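PDB 5C04: alkyl hydroperoxide reductase E from Mycobacterium tuberculosis, which probably acts as a thiol-specific peroxidase, reducing hydrogen peroxide and organic hydroperoxides to water and alcohols with reducing power from mycoredoxin. Local coordinates for residues A7-F12 against Q103-F108; V36-A41 against A69-P74; I114-T119 against K134-V139. The protein carries 1 engineered substitution. All blocks are in the same frame, centred on the assembly; numbering follows the deposited sequence. Where two conformers were deposited one is given.

Contact 1 of 3, residues A7-F12 against Q103-F108; sequences ATAPDF and QAYGVF
Y105 is the bump of this contact, and the hollow that takes it is formed along an extended loop by A9 CB, the ring and carbonyl of P10 and the edge of the F12 ring. The phenol ring reaches from the end of helix 100-104 beneath the proline, so that P10 CD rests over one face of the Y105 ring, 3.6 Å above its plane and displaced toward the rim. This is a CH-pi contact, with CD 20° off the ring normal. The hydroxyl enters a niche with three walls. One is the carbonyl of P10, whose O accepts a hydrogen bond from Y105 OH over 2.7 Å; another is the methyl of A9, with CB 3.5 Å from Y105 OH. The third is the F12 ring, which offers its edge: F12 CE2 lies 3.9 Å from Y105 OH, close to the ring plane, and the two aromatic side chains cross at about a right angle. A buried phenol is thus given a polar partner, while the other groups its hydroxyl meets across the contact, A9 CB and the F12 edge, are apolar. The proline has a second seat on the helix end, where P10 CB meets A104 CB at 4.1 Å.

The tyrosine owes its direction to a CG placed beside the backbone N and anti to the carbonyl carbon (chi1 -80°), which carries the ring away from the helix end and under the loop. Immediately after it the chain turns at G106, whose positive phi of 76° closes the helix in a Schellman motif. The ring also meets F37 and F120, while F12 packs on L35 and V101. A tyrosine just after helix 100-104, next to the Schellman glycine, thus packs against and hydrogen-bonds to the loop before strand 13-16 in a thioredoxin-like fold.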
ATOM      1  N   ALA A   7     -13.285 -25.797  -8.411  1.00 43.25           N
ATOM      2  CA  ALA A   7     -11.839 -25.756  -8.376  1.00 42.41           C
ATOM      3  C   ALA A   7     -11.332 -25.862  -6.947  1.00 41.26           C
ATOM      4  O   ALA A   7     -12.016 -25.478  -5.994  1.00 40.70           O
ATOM      5  CB  ALA A   7     -11.328 -24.467  -9.016  1.00 42.44           C
ATOM      6  N   THR A   8     -10.112 -26.355  -6.806  1.00 41.14           N
ATOM      7  CA  THR A   8      -9.437 -26.359  -5.525  1.00 40.30           C
ATOM      8  C   THR A   8      -8.909 -24.948  -5.296  1.00 37.49           C
ATOM      9  O   THR A   8      -8.242 -24.378  -6.164  1.00 40.01           O
ATOM     10  CB  THR A   8      -8.291 -27.375  -5.498  1.00 42.97           C
ATOM     11  OG1 THR A   8      -8.829 -28.694  -5.696  1.00 45.09           O
ATOM     12  CG2 THR A   8      -7.542 -27.335  -4.165  1.00 43.36           C
ATOM     13  N   ALA A   9      -9.233 -24.389  -4.138  1.00 35.11           N
ATOM     14  CA  ALA A   9      -8.752 -23.043  -3.762  1.00 33.84           C
ATOM     15  C   ALA A   9      -7.226 -23.030  -3.612  1.00 34.81           C
ATOM     16  O   ALA A   9      -6.695 -23.808  -2.821  1.00 36.68           O
ATOM     17  CB  ALA A   9      -9.381 -22.640  -2.449  1.00 32.93           C
ATOM     18  N   PRO A  10      -6.512 -22.122  -4.336  1.00 34.36           N
ATOM     19  CA  PRO A  10      -5.060 -22.065  -4.176  1.00 34.37           C
ATOM     20  C   PRO A  10      -4.671 -21.780  -2.739  1.00 33.23           C
ATOM     21  O   PRO A  10      -5.275 -20.909  -2.111  1.00 32.85           O
ATOM     22  CB  PRO A  10      -4.656 -20.916  -5.104  1.00 33.83           C
ATOM     23  CG  PRO A  10      -5.660 -20.988  -6.202  1.00 35.14           C
ATOM     24  CD  PRO A  10      -6.948 -21.389  -5.537  1.00 34.32           C
ATOM     25  N   ASP A  11      -3.660 -22.472  -2.214  1.00 34.55           N
ATOM     26  CA  ASP A  11      -3.214 -22.170  -0.856  1.00 34.79           C
ATOM     27  C   ASP A  11      -2.477 -20.837  -0.849  1.00 33.38           C
ATOM     28  O   ASP A  11      -1.936 -20.377  -1.863  1.00 35.35           O
ATOM     29  CB  ASP A  11      -2.262 -23.226  -0.271  1.00 39.91           C
ATOM     30  CG  ASP A  11      -2.289 -23.260   1.287  1.00 42.69           C
ATOM     31  OD1 ASP A  11      -3.088 -22.527   1.936  1.00 37.80           O
ATOM     32  OD2 ASP A  11      -1.519 -24.072   1.862  1.00 48.53           O
ATOM     33  N   PHE A  12      -2.486 -20.230   0.319  1.00 32.51           N
ATOM     34  CA  PHE A  12      -1.719 -19.024   0.529  1.00 30.90           C
ATOM     35  C   PHE A  12      -1.334 -18.888   1.978  1.00 31.28           C
ATOM     36  O   PHE A  12      -2.001 -19.424   2.855  1.00 31.93           O
ATOM     37  CB  PHE A  12      -2.486 -17.767   0.057  1.00 29.83           C
ATOM     38  CG  PHE A  12      -3.810 -17.516   0.774  1.00 28.64           C
ATOM     39  CD1 PHE A  12      -3.846 -17.025   2.073  1.00 28.42           C
ATOM     40  CD2 PHE A  12      -5.022 -17.758   0.131  1.00 29.55           C
ATOM     41  CE1 PHE A  12      -5.055 -16.791   2.722  1.00 28.62           C
ATOM     42  CE2 PHE A  12      -6.231 -17.519   0.770  1.00 29.09           C
ATOM     43  CZ  PHE A  12      -6.253 -17.029   2.064  1.00 29.23           C
ATOM     44  N   GLN A 103      -3.942 -12.767  -8.162  1.00 24.66           N
ATOM     45  CA  GLN A 103      -3.691 -13.364  -9.472  1.00 27.80           C
ATOM     46  C   GLN A 103      -3.986 -14.861  -9.492  1.00 28.09           C
ATOM     47  O   GLN A 103      -4.559 -15.342 -10.459  1.00 29.23           O
ATOM     48  CB  GLN A 103      -2.239 -13.142  -9.899  1.00 30.17           C
ATOM     49  CG  GLN A 103      -1.921 -11.713 -10.267  1.00 32.37           C
ATOM     50  CD  GLN A 103      -0.456 -11.558 -10.616  1.00 37.92           C
ATOM     51  OE1 GLN A 103       0.414 -12.126  -9.954  1.00 40.84           O
ATOM     52  NE2 GLN A 103      -0.175 -10.809 -11.670  1.00 42.88           N
ATOM     53  N   ALA A 104      -3.572 -15.578  -8.447  1.00 27.28           N
ATOM     54  CA  ALA A 104      -3.849 -17.036  -8.343  1.00 28.52           C
ATOM     55  C   ALA A 104      -5.321 -17.340  -8.363  1.00 28.77           C
ATOM     56  O   ALA A 104      -5.725 -18.433  -8.817  1.00 29.83           O
ATOM     57  CB  ALA A 104      -3.240 -17.608  -7.068  1.00 28.75           C
ATOM     58  N   TYR A 105      -6.142 -16.444  -7.807  1.00 27.02           N
ATOM     59  CA  TYR A 105      -7.588 -16.621  -7.797  1.00 26.69           C
ATOM     60  C   TYR A 105      -8.263 -16.040  -9.038  1.00 26.40           C
ATOM     61  O   TYR A 105      -9.480 -16.201  -9.198  1.00 27.73           O
ATOM     62  CB  TYR A 105      -8.213 -16.053  -6.491  1.00 25.60           C
ATOM     63  CG  TYR A 105      -8.076 -16.989  -5.309  1.00 25.94           C
ATOM     64  CD1 TYR A 105      -6.869 -17.139  -4.618  1.00 26.42           C
ATOM     65  CD2 TYR A 105      -9.164 -17.777  -4.896  1.00 26.18           C
ATOM     66  CE1 TYR A 105      -6.736 -18.030  -3.552  1.00 26.84           C
ATOM     67  CE2 TYR A 105      -9.056 -18.641  -3.816  1.00 27.22           C
ATOM     68  CZ  TYR A 105      -7.832 -18.792  -3.168  1.00 28.33           C
ATOM     69  OH  TYR A 105      -7.674 -19.651  -2.105  1.00 29.40           O
ATOM     70  N   GLY A 106      -7.492 -15.383  -9.904  1.00 27.05           N
ATOM     71  CA  GLY A 106      -7.994 -14.814 -11.144  1.00 27.05           C
ATOM     72  C   GLY A 106      -8.772 -13.531 -10.980  1.00 26.59           C
ATOM     73  O   GLY A 106      -9.571 -13.166 -11.830  1.00 29.06           O
ATOM     74  N   VAL A 107      -8.516 -12.801  -9.894  1.00 25.38           N
ATOM     75  CA  VAL A 107      -9.291 -11.590  -9.623  1.00 24.27           C
ATOM     76  C   VAL A 107      -8.430 -10.339  -9.482  1.00 24.19           C
ATOM     77  O   VAL A 107      -8.875  -9.362  -8.882  1.00 23.56           O
ATOM     78  CB  VAL A 107     -10.188 -11.763  -8.374  1.00 23.91           C
ATOM     79  CG1 VAL A 107     -11.201 -12.874  -8.603  1.00 25.12           C
ATOM     80  CG2 VAL A 107      -9.358 -12.042  -7.137  1.00 23.28           C
ATOM     81  N   PHE A 108      -7.233 -10.366 -10.046  1.00 23.69           N
ATOM     82  CA  PHE A 108      -6.354  -9.191  -9.995  1.00 23.20           C
ATOM     83  C   PHE A 108      -6.659  -8.295 -11.189  1.00 26.00           C
ATOM     84  O   PHE A 108      -6.862  -8.794 -12.329  1.00 28.24           O
ATOM     85  CB  PHE A 108      -4.898  -9.634  -9.976  1.00 23.87           C
ATOM     86  CG  PHE A 108      -3.903  -8.517  -9.753  1.00 23.06           C
ATOM     87  CD1 PHE A 108      -3.876  -7.802  -8.560  1.00 22.84           C
ATOM     88  CD2 PHE A 108      -2.958  -8.221 -10.729  1.00 24.11           C
ATOM     89  CE1 PHE A 108      -2.906  -6.813  -8.361  1.00 21.36           C
ATOM     90  CE2 PHE A 108      -2.004  -7.224 -10.530  1.00 23.28           C
ATOM     91  CZ  PHE A 108      -2.009  -6.513  -9.355  1.00 22.85           C
TER

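Contact 2 of 3, residues V36-A41 against A69-P74; sequences VFHPLA and AISVGP. Engineered in segment 36-41: H38 (natural residue Phe).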
ATOM      1  N   VAL A  36     -12.803 -12.349   0.983  1.00 18.77           N
ATOM      2  CA  VAL A  36     -13.293 -11.075   0.448  1.00 18.69           C
ATOM      3  C   VAL A  36     -12.089 -10.269  -0.086  1.00 18.31           C
ATOM      4  O   VAL A  36     -11.422  -9.521   0.650  1.00 18.97           O
ATOM      5  CB  VAL A  36     -14.092 -10.265   1.496  1.00 18.40           C
ATOM      6  CG1 VAL A  36     -14.648  -8.988   0.863  1.00 18.85           C
ATOM      7  CG2 VAL A  36     -15.224 -11.137   2.108  1.00 19.36           C
ATOM      8  N   PHE A  37     -11.819 -10.449  -1.364  1.00 17.95           N
ATOM      9  CA  PHE A  37     -10.804  -9.601  -2.050  1.00 17.55           C
ATOM     10  C   PHE A  37     -11.392  -8.223  -2.246  1.00 17.68           C
ATOM     11  O   PHE A  37     -12.572  -8.086  -2.575  1.00 17.80           O
ATOM     12  CB  PHE A  37     -10.412 -10.201  -3.399  1.00 18.39           C
ATOM     13  CG  PHE A  37      -9.599 -11.463  -3.292  1.00 19.50           C
ATOM     14  CD1 PHE A  37     -10.212 -12.713  -3.207  1.00 20.47           C
ATOM     15  CD2 PHE A  37      -8.214 -11.416  -3.315  1.00 20.62           C
ATOM     16  CE1 PHE A  37      -9.459 -13.883  -3.135  1.00 21.78           C
ATOM     17  CE2 PHE A  37      -7.454 -12.581  -3.253  1.00 21.58           C
ATOM     18  CZ  PHE A  37      -8.078 -13.802  -3.149  1.00 22.54           C
ATOM     19  N   HIS A  38     -10.573  -7.180  -2.088  1.00 17.40           N
ATOM     20  CA  HIS A  38     -11.072  -5.834  -2.344  1.00 17.12           C
ATOM     21  C   HIS A  38      -9.932  -4.909  -2.750  1.00 16.44           C
ATOM     22  O   HIS A  38      -8.774  -5.181  -2.414  1.00 18.17           O
ATOM     23  CB  HIS A  38     -11.857  -5.281  -1.162  1.00 17.79           C
ATOM     24  CG  HIS A  38     -11.019  -5.009   0.021  1.00 18.62           C
ATOM     25  ND1 HIS A  38     -10.524  -3.746   0.278  1.00 20.84           N
ATOM     26  CD2 HIS A  38     -10.494  -5.826   0.966  1.00 19.83           C
ATOM     27  CE1 HIS A  38      -9.773  -3.794   1.357  1.00 21.95           C
ATOM     28  NE2 HIS A  38      -9.739  -5.030   1.797  1.00 21.55           N
ATOM     29  N   PRO A  39     -10.259  -3.839  -3.490  1.00 16.70           N
ATOM     30  CA  PRO A  39      -9.246  -2.909  -3.967  1.00 17.04           C
ATOM     31  C   PRO A  39      -8.291  -2.253  -2.952  1.00 17.30           C
ATOM     32  O   PRO A  39      -7.081  -2.501  -3.011  1.00 17.39           O
ATOM     33  CB  PRO A  39     -10.086  -1.854  -4.696  1.00 17.88           C
ATOM     34  CG  PRO A  39     -11.206  -2.621  -5.269  1.00 17.83           C
ATOM     35  CD  PRO A  39     -11.508  -3.713  -4.256  1.00 16.99           C
ATOM     36  N   LEU A  40      -8.787  -1.407  -2.051  1.00 16.56           N
ATOM     37  CA  LEU A  40      -7.893  -0.556  -1.284  1.00 17.10           C
ATOM     38  C   LEU A  40      -8.486  -0.067   0.018  1.00 16.39           C
ATOM     39  O   LEU A  40      -9.595   0.491   0.050  1.00 16.88           O
ATOM     40  CB  LEU A  40      -7.505   0.692  -2.080  1.00 18.12           C
ATOM     41  CG  LEU A  40      -6.501   0.572  -3.247  1.00 19.11           C
ATOM     42  CD1 LEU A  40      -6.366   1.924  -3.953  1.00 21.37           C
ATOM     43  CD2 LEU A  40      -5.163   0.045  -2.758  1.00 19.67           C
ATOM     44  N   ALA A  41      -7.698  -0.204   1.098  1.00 16.26           N
ATOM     45  CA  ALA A  41      -8.006   0.481   2.338  1.00 15.76           C
ATOM     46  C   ALA A  41      -8.256   1.965   2.123  1.00 16.96           C
ATOM     47  O   ALA A  41      -7.625   2.587   1.272  1.00 16.67           O
ATOM     48  CB  ALA A  41      -6.878   0.308   3.333  1.00 16.91           C
ATOM     49  N   ALA A  69     -10.438 -10.771   4.777  1.00 20.40           N
ATOM     50  CA  ALA A  69     -10.412  -9.719   3.770  1.00 20.48           C
ATOM     51  C   ALA A  69      -8.997  -9.723   3.187  1.00 20.96           C
ATOM     52  O   ALA A  69      -8.051  -9.947   3.946  1.00 24.78           O
ATOM     53  CB  ALA A  69     -10.780  -8.388   4.382  1.00 20.38           C
ATOM     54  N   ILE A  70      -8.861  -9.614   1.879  1.00 18.17           N
ATOM     55  CA  ILE A  70      -7.525  -9.607   1.237  1.00 19.08           C
ATOM     56  C   ILE A  70      -7.388  -8.434   0.285  1.00 18.62           C
ATOM     57  O   ILE A  70      -8.234  -8.224  -0.581  1.00 18.29           O
ATOM     58  CB  ILE A  70      -7.317 -10.908   0.428  1.00 20.18           C
ATOM     59  CG1 ILE A  70      -7.540 -12.137   1.336  1.00 21.73           C
ATOM     60  CG2 ILE A  70      -5.951 -10.940  -0.264  1.00 20.70           C
ATOM     61  CD1 ILE A  70      -7.517 -13.495   0.636  1.00 23.44           C
ATOM     62  N   SER A  71      -6.287  -7.689   0.421  1.00 18.03           N
ATOM     63  CA  SER A  71      -6.044  -6.526  -0.416  0.50 18.01           C
ATOM     64  C   SER A  71      -4.543  -6.359  -0.563  1.00 17.92           C
ATOM     65  O   SER A  71      -3.793  -6.950   0.210  1.00 18.41           O
ATOM     66  CB  SER A  71      -6.664  -5.304   0.241  0.50 17.86           C
ATOM     67  OG  SER A  71      -6.761  -4.235  -0.684  0.50 17.90           O
ATOM     68  N   VAL A  72      -4.125  -5.514  -1.518  1.00 17.04           N
ATOM     69  CA  VAL A  72      -2.692  -5.313  -1.764  1.00 18.13           C
ATOM     70  C   VAL A  72      -1.968  -4.438  -0.737  1.00 18.20           C
ATOM     71  O   VAL A  72      -0.742  -4.294  -0.846  1.00 19.25           O
ATOM     72  CB  VAL A  72      -2.428  -4.802  -3.205  1.00 18.21           C
ATOM     73  CG1 VAL A  72      -2.884  -5.815  -4.250  1.00 19.36           C
ATOM     74  CG2 VAL A  72      -3.007  -3.418  -3.426  1.00 19.07           C
ATOM     75  N   GLY A  73      -2.647  -3.891   0.274  1.00 17.51           N
ATOM     76  CA  GLY A  73      -1.976  -3.075   1.265  1.00 17.57           C
ATOM     77  C   GLY A  73      -1.133  -3.878   2.227  1.00 18.65           C
ATOM     78  O   GLY A  73      -1.452  -5.034   2.494  1.00 19.50           O
ATOM     79  N   PRO A  74      -0.078  -3.281   2.773  1.00 17.84           N
ATOM     80  CA  PRO A  74       0.742  -3.915   3.778  1.00 18.72           C
ATOM     81  C   PRO A  74       0.117  -3.845   5.170  1.00 19.18           C
ATOM     82  O   PRO A  74      -0.804  -3.063   5.407  1.00 18.25           O
ATOM     83  CB  PRO A  74       2.039  -3.132   3.699  1.00 18.89           C
ATOM     84  CG  PRO A  74       1.602  -1.756   3.346  1.00 18.27           C
ATOM     85  CD  PRO A  74       0.389  -1.918   2.460  1.00 18.21           C
TER
HETATM   86  O   HOH W   1      -6.274  -4.954  -3.634  1.00 18.26           O
HETATM   87  O   HOH W   2      -5.495  -2.193   1.043  1.00 21.19           O
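F37 and I70, paired across the parallel strands of a beta-alpha-beta crossover, lie side by side and point the same way. I70 CD1 sits over one face of the F37 ring, 4.2 Å from its centroid, while I70 CG2 reaches F37 CE2 at 3.7 Å. The next residue, H38, is an engineered replacement for phenylalanine. Its CG stands between the backbone N and the carbonyl carbon (chi1 68°), which turns the imidazole back over S71: S71 CB lies over a face of that ring, 3.4 Å above the plane and offset toward the rim.

The backbones hold this register through I70 N to V36 O (2.8 Å) and H38 N to I70 O (3.0 Å), the latter almost in line with the carbonyl. Beyond the last bridge the serine takes over. S71 is modelled in two conformers; in the one described, S71 OG donates to H38 O over 2.8 Å, approaching from above the carbonyl plane. Water 1 joins P39 O to V72 N, and water 2 joins S71 OG to A41 N.

P39, T43 and C46 match the PxxxTxxC signature of peroxiredoxins, and C46 is the probable active-site cysteine, its side chain about 3 Å from that of H38 between nearest atoms. The chemistry changes along the contact, from strand hydrogen bonds and F37-I70 packing to hydroxyl and water links that probably help to hold the start of the segment running through P39 and T43 to C46 on helix 44-55.

Contact 3 of 3, residues I114-T119 against K134-V139; sequences IANRGT and KQPGEV
R117 and K134 form an antiparallel hydrogen-bonded bridge at the end of a hairpin, and the chain beyond it folds into a type I turn from Q135 to E138. The bridge is closed by R117 N to K134 O and K134 N to R117 O, both 2.9 Å. From there the arginine side chain runs extended from CG to NE and takes hold of the turn side-on: R117 NE (3.1 Å) and R117 NH2 (2.8 Å) both donate to P136 O. That oxygen lies in the guanidinium plane, and two donors on one acceptor should fix the rotation of the group.

Further out, R117 NH1 forms a salt bridge with E49, and the side chain packs on P39 and C46, consistent with R117 being the conserved active-site arginine of the peroxiredoxin family. The turn thus probably acts as a second shell that helps position the guanidinium. Within the turn, E138 OE1 accepts from Q135 N (2.8 Å), a nearly straight bond. The proline ring, for its part, meets I114 and N116, crossing each at an angle: P136 CG touches I114 CD1 at 4.1 Å, and P136 CD lies 3.2 Å from N116 OD1, an oxygen that accepts a hydrogen bond from N109 ND2.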
ATOM      1  N   ILE A 114      -4.563  -3.521  -8.397  1.00 19.13           N
ATOM      2  CA  ILE A 114      -5.379  -3.838  -7.238  1.00 19.27           C
ATOM      3  C   ILE A 114      -6.194  -5.097  -7.501  1.00 20.08           C
ATOM      4  O   ILE A 114      -6.457  -5.447  -8.650  1.00 19.74           O
ATOM      5  CB  ILE A 114      -6.343  -2.669  -6.910  1.00 19.94           C
ATOM      6  CG1 ILE A 114      -7.213  -2.337  -8.145  1.00 21.67           C
ATOM      7  CG2 ILE A 114      -5.586  -1.474  -6.374  1.00 20.61           C
ATOM      8  CD1 ILE A 114      -8.203  -1.215  -7.978  1.00 22.64           C
ATOM      9  N   ALA A 115      -6.655  -5.739  -6.435  1.00 18.70           N
ATOM     10  CA  ALA A 115      -7.656  -6.797  -6.594  1.00 19.76           C
ATOM     11  C   ALA A 115      -8.971  -6.154  -6.991  1.00 20.15           C
ATOM     12  O   ALA A 115      -9.334  -5.067  -6.496  1.00 19.69           O
ATOM     13  CB  ALA A 115      -7.811  -7.596  -5.314  1.00 19.71           C
ATOM     14  N   ASN A 116      -9.692  -6.824  -7.901  1.00 20.65           N
ATOM     15  CA  ASN A 116     -11.097  -6.562  -8.105  1.00 21.22           C
ATOM     16  C   ASN A 116     -11.887  -7.083  -6.920  1.00 20.90           C
ATOM     17  O   ASN A 116     -11.326  -7.631  -5.970  1.00 20.44           O
ATOM     18  CB  ASN A 116     -11.562  -7.213  -9.437  1.00 22.89           C
ATOM     19  CG  ASN A 116     -10.971  -6.527 -10.662  1.00 23.40           C
ATOM     20  OD1 ASN A 116     -10.930  -5.315 -10.738  1.00 25.06           O
ATOM     21  ND2 ASN A 116     -10.510  -7.315 -11.628  1.00 25.34           N
ATOM     22  N   ARG A 117     -13.211  -6.893  -6.975  1.00 20.12           N
ATOM     23  CA  ARG A 117     -14.088  -7.321  -5.891  1.00 20.08           C
ATOM     24  C   ARG A 117     -14.445  -8.798  -6.064  1.00 20.30           C
ATOM     25  O   ARG A 117     -15.580  -9.160  -6.419  1.00 21.08           O
ATOM     26  CB  ARG A 117     -15.332  -6.404  -5.811  1.00 19.75           C
ATOM     27  CG  ARG A 117     -14.958  -4.974  -5.463  1.00 19.51           C
ATOM     28  CD  ARG A 117     -16.150  -4.059  -5.115  1.00 19.74           C
ATOM     29  NE  ARG A 117     -15.673  -2.687  -5.153  1.00 19.68           N
ATOM     30  CZ  ARG A 117     -14.918  -2.109  -4.222  1.00 19.26           C
ATOM     31  NH1 ARG A 117     -14.685  -2.721  -3.082  1.00 19.17           N
ATOM     32  NH2 ARG A 117     -14.376  -0.910  -4.467  1.00 19.60           N
ATOM     33  N   GLY A 118     -13.453  -9.638  -5.830  1.00 20.63           N
ATOM     34  CA  GLY A 118     -13.586 -11.089  -5.918  1.00 21.01           C
ATOM     35  C   GLY A 118     -14.034 -11.645  -4.588  1.00 21.23           C
ATOM     36  O   GLY A 118     -13.574 -11.221  -3.527  1.00 20.83           O
ATOM     37  N   THR A 119     -14.947 -12.615  -4.610  1.00 22.74           N
ATOM     38  CA  THR A 119     -15.376 -13.249  -3.379  1.00 22.32           C
ATOM     39  C   THR A 119     -15.471 -14.749  -3.607  1.00 23.96           C
ATOM     40  O   THR A 119     -15.983 -15.181  -4.636  1.00 25.60           O
ATOM     41  CB  THR A 119     -16.780 -12.797  -2.927  1.00 22.41           C
ATOM     42  OG1 THR A 119     -17.003 -11.419  -3.244  1.00 23.31           O
ATOM     43  CG2 THR A 119     -16.993 -13.088  -1.435  1.00 22.59           C
ATOM     44  N   LYS A 134     -16.766  -8.768  -9.080  1.00 25.48           N
ATOM     45  CA  LYS A 134     -17.274  -7.489  -9.536  1.00 27.10           C
ATOM     46  C   LYS A 134     -16.131  -6.497  -9.764  1.00 25.19           C
ATOM     47  O   LYS A 134     -15.019  -6.675  -9.251  1.00 25.04           O
ATOM     48  CB  LYS A 134     -18.306  -6.945  -8.538  1.00 28.37           C
ATOM     49  CG  LYS A 134     -19.462  -7.908  -8.270  1.00 31.07           C
ATOM     50  CD  LYS A 134     -20.197  -8.266  -9.545  1.00 35.61           C
ATOM     51  CE  LYS A 134     -21.542  -8.912  -9.251  1.00 39.11           C
ATOM     52  NZ  LYS A 134     -21.352 -10.163  -8.468  1.00 40.84           N
ATOM     53  N   GLN A 135     -16.409  -5.448 -10.522  1.00 26.79           N
ATOM     54  CA  GLN A 135     -15.423  -4.420 -10.789  1.00 27.22           C
ATOM     55  C   GLN A 135     -15.245  -3.465  -9.603  1.00 25.33           C
ATOM     56  O   GLN A 135     -16.079  -3.416  -8.683  1.00 24.85           O
ATOM     57  CB  GLN A 135     -15.801  -3.641 -12.053  1.00 29.82           C
ATOM     58  CG  GLN A 135     -15.807  -4.498 -13.316  1.00 32.57           C
ATOM     59  CD  GLN A 135     -14.438  -5.062 -13.649  1.00 33.67           C
ATOM     60  OE1 GLN A 135     -13.469  -4.324 -13.780  1.00 35.82           O
ATOM     61  NE2 GLN A 135     -14.347  -6.384 -13.758  1.00 36.03           N
ATOM     62  N   PRO A 136     -14.142  -2.710  -9.594  1.00 25.22           N
ATOM     63  CA  PRO A 136     -13.910  -1.805  -8.461  1.00 24.85           C
ATOM     64  C   PRO A 136     -15.024  -0.786  -8.243  1.00 24.99           C
ATOM     65  O   PRO A 136     -15.276  -0.368  -7.115  1.00 24.96           O
ATOM     66  CB  PRO A 136     -12.573  -1.135  -8.812  1.00 24.39           C
ATOM     67  CG  PRO A 136     -11.866  -2.167  -9.628  1.00 24.94           C
ATOM     68  CD  PRO A 136     -12.954  -2.805 -10.455  1.00 24.97           C
ATOM     69  N   GLY A 137     -15.698  -0.391  -9.309  1.00 26.01           N
ATOM     70  CA  GLY A 137     -16.792   0.568  -9.190  1.00 27.45           C
ATOM     71  C   GLY A 137     -18.135   0.006  -8.805  1.00 28.04           C
ATOM     72  O   GLY A 137     -19.084   0.780  -8.669  1.00 31.77           O
ATOM     73  N   GLU A 138     -18.229  -1.314  -8.619  1.00 26.59           N
ATOM     74  CA  GLU A 138     -19.443  -2.003  -8.268  1.00 27.42           C
ATOM     75  C   GLU A 138     -19.449  -2.335  -6.775  1.00 25.35           C
ATOM     76  O   GLU A 138     -18.408  -2.236  -6.112  1.00 26.17           O
ATOM     77  CB  GLU A 138     -19.568  -3.292  -9.072  1.00 30.10           C
ATOM     78  CG  GLU A 138     -19.805  -3.066 -10.562  1.00 32.54           C
ATOM     79  CD  GLU A 138     -20.005  -4.376 -11.290  1.00 35.19           C
ATOM     80  OE1 GLU A 138     -18.990  -5.056 -11.570  1.00 35.09           O
ATOM     81  OE2 GLU A 138     -21.182  -4.716 -11.581  1.00 37.99           O
ATOM     82  N   VAL A 139     -20.616  -2.693  -6.261  1.00 24.37           N
ATOM     83  CA  VAL A 139     -20.837  -3.094  -4.871  1.00 24.36           C
ATOM     84  C   VAL A 139     -21.457  -4.470  -4.842  1.00 25.05           C
ATOM     85  O   VAL A 139     -22.457  -4.706  -5.526  1.00 26.12           O
ATOM     86  CB  VAL A 139     -21.799  -2.127  -4.129  1.00 25.32           C
ATOM     87  CG1 VAL A 139     -21.942  -2.517  -2.656  1.00 27.70           C
ATOM     88  CG2 VAL A 139     -21.291  -0.724  -4.278  1.00 25.91           C
TER

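In the fold
The three contacts illustrate how chemistry follows position in a thioredoxin-like fold. Contacts 1 and 2 are buried and share a core of aromatic and aliphatic side chains, where Y105 and V107 pack on F37 and F12 reaches I70; contact 3 is only partly buried. Contacts 2 and 3 hold the same sheet, since strands 32-37 and 114-122 are neighbours joined by F37 N to G118 O, and both approach C46, contact 2 through H38 and contact 3 through R117. Contact 1 lies away from that site. Its single hydrogen bond sits among apolar groups, whereas contact 2 adds a serine hydroxyl and waters to strand pairing, and contact 3 adds a charged grip on a carbonyl to a hairpin bridge.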